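PDB 1JI0: ABC transporter from Thermotoga maritima, which binds ATP and probably serves as the ATP-hydrolysing subunit of a transporter for branched-chain amino acids. Local coordinates for residues A[1-7]-A[65-69]; A[31-37]-A[190-196]. All blocks are in the same frame, centred on the assembly; numbering follows the deposited sequence.

In the fold
The chain starts beside the antiparallel sheet, residues 1-7 entering strand 5-16. After strands 19-23 and 25-30, both paired with 5-16, it passes through 31-37, which runs into strand 34-38, the first strand of the mixed sheet, and then the P-loop and helix 45-52. Contact 1 closes where strand 60-65 returns and turns back at 65-69 beside the N terminus. Contact 2 closes much later, when residues 190-196 settle alongside 31-37. Because 31-37 lies inside the loop of contact 1 and 190-196 outside it, the two contacts cross. Arg31 joins them through bonds to the backbone of Ser3 and Asp4, tying the antiparallel sheet to the ATP-binding core.

Contact 1 (A[1-7]-A[65-69]); sequences MVSDIVL and FNGQD. Residue 2 of segment 1-7 comes from a tag, linker or insertion.
Asn66 reaches across to the N-terminal residues with its side chain while its backbone N holds Val6. Its CB lies 3.4 Å from Met1 O. With CG anti to the carbonyl carbon (chi1 -84°) and 3.9 Å from Ser3 N, OD1 accepts a nearly straight bond from that nitrogen (3.0 Å, 176° at the hydrogen), the donor tilted from the carbonyl plane. ND2, on the other branch, sits 3.6 Å above one face of the Phe65 ring, offset toward its rim. Asparagine suits this place twice over: it supplies a short acceptor, and it tolerates the positive phi needed here in the type I' turn from Phe65 to Gln68. That turn reverses the chain between strands 60-65 and 68-69 in the antiparallel sheet of the ABC nucleotide-binding domain, where Leu7 and Phe65 form a non-hydrogen-bonded pair. Next to it, Val6 and Leu7 form a classic bulge against Val29. Val6 O receives Asn66 N at 2.8 Å, the donor lying above the carbonyl plane, and also meets Phe65 CD1 at 3.3 Å. Gly67 follows with backbone angles that would jam a CB against the preceding carbonyl, and the selenomethionine Met1 bends at chi3 to bring CE within 3.5 Å of Gly67 O. A water bridges the two segments, donating to Ile5 O and accepting from Gly67 N. Ser3 OG accepts from Ile5 N at 2.9 Å, an ST turn: a serine hydroxyl, one carbon from CA, is short enough to reach the backbone N two residues on.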
loop_
_atom_site.group_PDB
_atom_site.type_symbol
_atom_site.label_atom_id
_atom_site.label_comp_id
_atom_site.label_asym_id
_atom_site.label_seq_id
_atom_site.Cartn_x
_atom_site.Cartn_y
_atom_site.Cartn_z
HETATM N N MSE A 1 15.159 1.823 16.198
HETATM C CA MSE A 1 15.142 0.333 16.160
HETATM C C MSE A 1 14.782 -0.147 14.773
HETATM O O MSE A 1 14.115 0.552 14.020
HETATM C CB MSE A 1 14.115 -0.236 17.140
HETATM C CG MSE A 1 14.522 -0.254 18.592
HETATM SE SE MSE A 1 13.063 -0.993 19.659
HETATM C CE MSE A 1 11.758 0.426 19.380
ATOM N N VAL A 2 15.228 -1.348 14.442
ATOM C CA VAL A 2 14.939 -1.946 13.145
ATOM C C VAL A 2 14.514 -3.374 13.448
ATOM O O VAL A 2 15.260 -4.124 14.068
ATOM C CB VAL A 2 16.190 -1.961 12.244
ATOM C CG1 VAL A 2 15.826 -2.448 10.841
ATOM C CG2 VAL A 2 16.790 -0.568 12.181
ATOM N N SER A 3 13.315 -3.748 13.019
ATOM C CA SER A 3 12.819 -5.088 13.284
ATOM C C SER A 3 12.617 -5.944 12.045
ATOM O O SER A 3 12.471 -5.430 10.939
ATOM C CB SER A 3 11.494 -4.996 14.031
ATOM O OG SER A 3 10.934 -6.276 14.221
ATOM N N ASP A 4 12.616 -7.258 12.243
ATOM C CA ASP A 4 12.364 -8.185 11.150
ATOM C C ASP A 4 10.874 -8.063 10.797
ATOM O O ASP A 4 10.442 -8.474 9.723
ATOM C CB ASP A 4 12.676 -9.612 11.584
ATOM C CG ASP A 4 12.216 -10.633 10.569
ATOM O OD1 ASP A 4 12.684 -10.568 9.412
ATOM O OD2 ASP A 4 11.381 -11.493 10.926
ATOM N N ILE A 5 10.094 -7.514 11.727
ATOM C CA ILE A 5 8.660 -7.289 11.516
ATOM C C ILE A 5 8.551 -5.772 11.458
ATOM O O ILE A 5 8.576 -5.111 12.497
ATOM C CB ILE A 5 7.798 -7.825 12.702
ATOM C CG1 ILE A 5 7.919 -9.352 12.798
ATOM C CG2 ILE A 5 6.319 -7.434 12.508
ATOM C CD1 ILE A 5 7.474 -10.090 11.517
ATOM N N VAL A 6 8.461 -5.216 10.252
ATOM C CA VAL A 6 8.387 -3.765 10.111
ATOM C C VAL A 6 7.115 -3.170 10.689
ATOM O O VAL A 6 7.126 -2.056 11.214
ATOM C CB VAL A 6 8.517 -3.317 8.633
ATOM C CG1 VAL A 6 9.822 -3.825 8.054
ATOM C CG2 VAL A 6 7.335 -3.825 7.824
ATOM N N LEU A 7 6.017 -3.910 10.607
ATOM C CA LEU A 7 4.759 -3.419 11.139
ATOM C C LEU A 7 3.971 -4.540 11.779
ATOM O O LEU A 7 3.776 -5.600 11.175
ATOM C CB LEU A 7 3.908 -2.792 10.032
ATOM C CG LEU A 7 2.604 -2.163 10.542
ATOM C CD1 LEU A 7 2.899 -0.770 11.114
ATOM C CD2 LEU A 7 1.610 -2.065 9.399
ATOM N N PHE A 65 5.631 -0.015 14.773
ATOM C CA PHE A 65 6.463 0.189 13.593
ATOM C C PHE A 65 7.910 -0.024 14.024
ATOM O O PHE A 65 8.407 0.683 14.906
ATOM C CB PHE A 65 6.284 1.611 13.061
ATOM C CG PHE A 65 7.150 1.930 11.882
ATOM C CD1 PHE A 65 7.037 1.205 10.702
ATOM C CD2 PHE A 65 8.065 2.976 11.940
ATOM C CE1 PHE A 65 7.823 1.519 9.594
ATOM C CE2 PHE A 65 8.856 3.296 10.835
ATOM C CZ PHE A 65 8.732 2.566 9.660
ATOM N N ASN A 66 8.575 -0.991 13.391
ATOM C CA ASN A 66 9.949 -1.356 13.729
ATOM C C ASN A 66 10.173 -1.430 15.230
ATOM O O ASN A 66 11.156 -0.895 15.753
ATOM C CB ASN A 66 10.953 -0.394 13.105
ATOM C CG ASN A 66 11.276 -0.756 11.682
ATOM O OD1 ASN A 66 11.589 -1.912 11.379
ATOM N ND2 ASN A 66 11.214 0.226 10.792
ATOM N N GLY A 67 9.246 -2.089 15.918
ATOM C CA GLY A 67 9.361 -2.250 17.354
ATOM C C GLY A 67 8.839 -1.111 18.202
ATOM O O GLY A 67 8.704 -1.265 19.415
ATOM N N GLN A 68 8.533 0.025 17.581
ATOM C CA GLN A 68 8.032 1.174 18.326
ATOM C C GLN A 68 6.517 1.356 18.240
ATOM O O GLN A 68 5.934 1.333 17.151
ATOM C CB GLN A 68 8.721 2.450 17.843
ATOM C CG GLN A 68 8.263 3.700 18.582
ATOM C CD GLN A 68 9.001 4.951 18.141
ATOM O OE1 GLN A 68 8.786 6.033 18.682
ATOM N NE2 GLN A 68 9.879 4.805 17.156
ATOM N N ASP A 69 5.885 1.537 19.397
ATOM C CA ASP A 69 4.441 1.744 19.472
ATOM C C ASP A 69 4.152 3.131 18.909
ATOM O O ASP A 69 4.581 4.131 19.479
ATOM C CB ASP A 69 3.967 1.679 20.928
ATOM C CG ASP A 69 2.458 1.736 21.055
ATOM O OD1 ASP A 69 1.814 2.461 20.265
ATOM O OD2 ASP A 69 1.906 1.063 21.952
HETATM O O HOH W 1 7.013 -3.701 14.413
#

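Contact 2 (A[31-37]-A[190-196]); sequences RGQIVTL and TTILLVE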
loop_
_atom_site.group_PDB
_atom_site.type_symbol
_atom_site.label_atom_id
_atom_site.label_comp_id
_atom_site.label_asym_id
_atom_site.label_seq_id
_atom_site.Cartn_x
_atom_site.Cartn_y
_atom_site.Cartn_z
ATOM N N ARG A 31 9.857 -7.750 7.119
ATOM C CA ARG A 31 10.782 -6.973 6.308
ATOM C C ARG A 31 11.019 -7.647 4.964
ATOM O O ARG A 31 11.230 -8.858 4.904
ATOM C CB ARG A 31 12.119 -6.811 7.049
ATOM C CG ARG A 31 13.226 -6.099 6.247
ATOM C CD ARG A 31 14.376 -5.692 7.165
ATOM N NE ARG A 31 13.880 -4.834 8.243
ATOM C CZ ARG A 31 13.569 -3.546 8.102
ATOM N NH1 ARG A 31 13.719 -2.947 6.932
ATOM N NH2 ARG A 31 13.057 -2.865 9.121
ATOM N N GLY A 32 10.969 -6.856 3.894
ATOM C CA GLY A 32 11.214 -7.370 2.555
ATOM C C GLY A 32 10.094 -8.162 1.908
ATOM O O GLY A 32 10.264 -8.676 0.806
ATOM N N GLN A 33 8.948 -8.268 2.572
ATOM C CA GLN A 33 7.842 -9.024 1.998
ATOM C C GLN A 33 6.700 -8.150 1.508
ATOM O O GLN A 33 6.640 -6.951 1.792
ATOM C CB GLN A 33 7.280 -10.015 3.030
ATOM C CG GLN A 33 8.192 -11.187 3.352
ATOM C CD GLN A 33 7.535 -12.179 4.294
ATOM O OE1 GLN A 33 6.312 -12.244 4.381
ATOM N NE2 GLN A 33 8.344 -12.962 4.996
ATOM N N ILE A 34 5.801 -8.760 0.747
ATOM C CA ILE A 34 4.608 -8.078 0.274
ATOM C C ILE A 34 3.496 -8.793 1.016
ATOM O O ILE A 34 3.319 -10.005 0.863
ATOM C CB ILE A 34 4.373 -8.264 -1.241
ATOM C CG1 ILE A 34 5.379 -7.439 -2.043
ATOM C CG2 ILE A 34 2.933 -7.858 -1.589
ATOM C CD1 ILE A 34 5.395 -7.786 -3.542
ATOM N N VAL A 35 2.774 -8.062 1.853
ATOM C CA VAL A 35 1.664 -8.641 2.595
ATOM C C VAL A 35 0.397 -7.997 2.069
ATOM O O VAL A 35 0.363 -6.796 1.835
ATOM C CB VAL A 35 1.782 -8.362 4.110
ATOM C CG1 VAL A 35 0.475 -8.735 4.812
ATOM C CG2 VAL A 35 2.926 -9.170 4.689
ATOM N N THR A 36 -0.649 -8.786 1.869
ATOM C CA THR A 36 -1.871 -8.212 1.368
ATOM C C THR A 36 -3.062 -8.457 2.282
ATOM O O THR A 36 -3.188 -9.499 2.932
ATOM C CB THR A 36 -2.192 -8.724 -0.060
ATOM O OG1 THR A 36 -3.324 -8.006 -0.574
ATOM C CG2 THR A 36 -2.503 -10.225 -0.047
ATOM N N LEU A 37 -3.920 -7.453 2.343
ATOM C CA LEU A 37 -5.133 -7.512 3.131
ATOM C C LEU A 37 -6.218 -7.453 2.066
ATOM O O LEU A 37 -6.299 -6.487 1.308
ATOM C CB LEU A 37 -5.188 -6.302 4.060
ATOM C CG LEU A 37 -6.378 -6.083 4.982
ATOM C CD1 LEU A 37 -6.570 -7.284 5.910
ATOM C CD2 LEU A 37 -6.120 -4.806 5.788
ATOM N N THR A 190 11.921 -3.212 -0.859
ATOM C CA THR A 190 10.844 -2.480 -0.214
ATOM C C THR A 190 9.737 -3.357 0.382
ATOM O O THR A 190 9.188 -4.227 -0.287
ATOM C CB THR A 190 10.233 -1.486 -1.209
ATOM O OG1 THR A 190 11.280 -0.666 -1.748
ATOM C CG2 THR A 190 9.217 -0.600 -0.534
ATOM N N THR A 191 9.419 -3.117 1.648
ATOM C CA THR A 191 8.371 -3.852 2.345
ATOM C C THR A 191 7.054 -3.200 1.962
ATOM O O THR A 191 6.925 -1.975 2.014
ATOM C CB THR A 191 8.563 -3.764 3.868
ATOM O OG1 THR A 191 9.869 -4.244 4.202
ATOM C CG2 THR A 191 7.517 -4.600 4.590
ATOM N N ILE A 192 6.080 -4.014 1.576
ATOM C CA ILE A 192 4.785 -3.511 1.136
ATOM C C ILE A 192 3.570 -4.106 1.837
ATOM O O ILE A 192 3.532 -5.308 2.113
ATOM C CB ILE A 192 4.605 -3.775 -0.389
ATOM C CG1 ILE A 192 5.676 -3.026 -1.175
ATOM C CG2 ILE A 192 3.197 -3.371 -0.845
ATOM C CD1 ILE A 192 5.716 -3.375 -2.656
ATOM N N LEU A 193 2.584 -3.254 2.125
ATOM C CA LEU A 193 1.313 -3.686 2.706
ATOM C C LEU A 193 0.307 -3.263 1.639
ATOM O O LEU A 193 0.067 -2.074 1.420
ATOM C CB LEU A 193 1.004 -3.003 4.050
ATOM C CG LEU A 193 -0.311 -3.496 4.694
ATOM C CD1 LEU A 193 -0.392 -4.999 4.620
ATOM C CD2 LEU A 193 -0.398 -3.096 6.146
ATOM N N LEU A 194 -0.256 -4.256 0.961
ATOM C CA LEU A 194 -1.181 -4.042 -0.135
ATOM C C LEU A 194 -2.620 -4.410 0.198
ATOM O O LEU A 194 -2.907 -5.552 0.562
ATOM C CB LEU A 194 -0.702 -4.871 -1.336
ATOM C CG LEU A 194 -1.522 -4.961 -2.620
ATOM C CD1 LEU A 194 -1.479 -3.612 -3.352
ATOM C CD2 LEU A 194 -0.955 -6.062 -3.508
ATOM N N VAL A 195 -3.518 -3.434 0.086
ATOM C CA VAL A 195 -4.934 -3.659 0.326
ATOM C C VAL A 195 -5.586 -3.725 -1.058
ATOM O O VAL A 195 -5.394 -2.833 -1.881
ATOM C CB VAL A 195 -5.562 -2.511 1.135
ATOM C CG1 VAL A 195 -7.071 -2.612 1.074
ATOM C CG2 VAL A 195 -5.094 -2.575 2.585
ATOM N N GLU A 196 -6.349 -4.781 -1.317
ATOM C CA GLU A 196 -6.973 -4.943 -2.624
ATOM C C GLU A 196 -8.319 -5.635 -2.609
ATOM O O GLU A 196 -8.631 -6.425 -1.722
ATOM C CB GLU A 196 -6.039 -5.716 -3.566
ATOM C CG GLU A 196 -5.183 -4.850 -4.476
ATOM C CD GLU A 196 -6.002 -4.131 -5.535
ATOM O OE1 GLU A 196 -7.219 -4.390 -5.622
ATOM O OE2 GLU A 196 -5.433 -3.313 -6.284
#
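Strands 34-37 and 192-196 run parallel, their axes 4.5 Å apart at closest approach and inclined by 27°, as neighbours at the centre of the mixed sheet in this P-loop NTPase core. Ile34 pairs with Ile192, Val35 with Leu193, Thr36 with Leu194 and Leu37 with Val195. Val35 and Leu37 give their N-H groups to Ile192 O and Leu194 O, while Gln33 O, Val35 O and Leu37 O accept from Ile192 N, Leu194 N and Glu196 N. This ladder uses the peptide groups that face the partner strand; those of Ile34 and Thr36 turn the other way, to His207 and to Tyr208 and Tyr210. On one face Ile34 and Ile192 lie side by side, CG1 of the first 4.1 Å from CB of the second; their branched carbons suit an extended backbone, and helix 172-187 packs on this side through Ile34 and Leu194. On the other, Leu193 places CD1 3.8 Å from Val35 CG1, and Leu37 CB meets Val195 CG2 at 4.0 Å. Val195 also touches the ATP-binding Lys45, bringing this face up to the nucleotide pocket. Near the N-terminal end of the pairing, Thr191 OG1 accepts from Gly32 N (2.9 Å, 164°); glycine fits there because its phi is positive. Thr36 is the polar residue among these paired positions, and its hydroxyl is spent on the sheet itself: turned anti to the backbone N (chi1 -173°), OG1 donates to Leu194 O at 2.7 Å from above the carbonyl plane, whereas Leu37 N reaches the same oxygen from the opposite face at 2.8 Å.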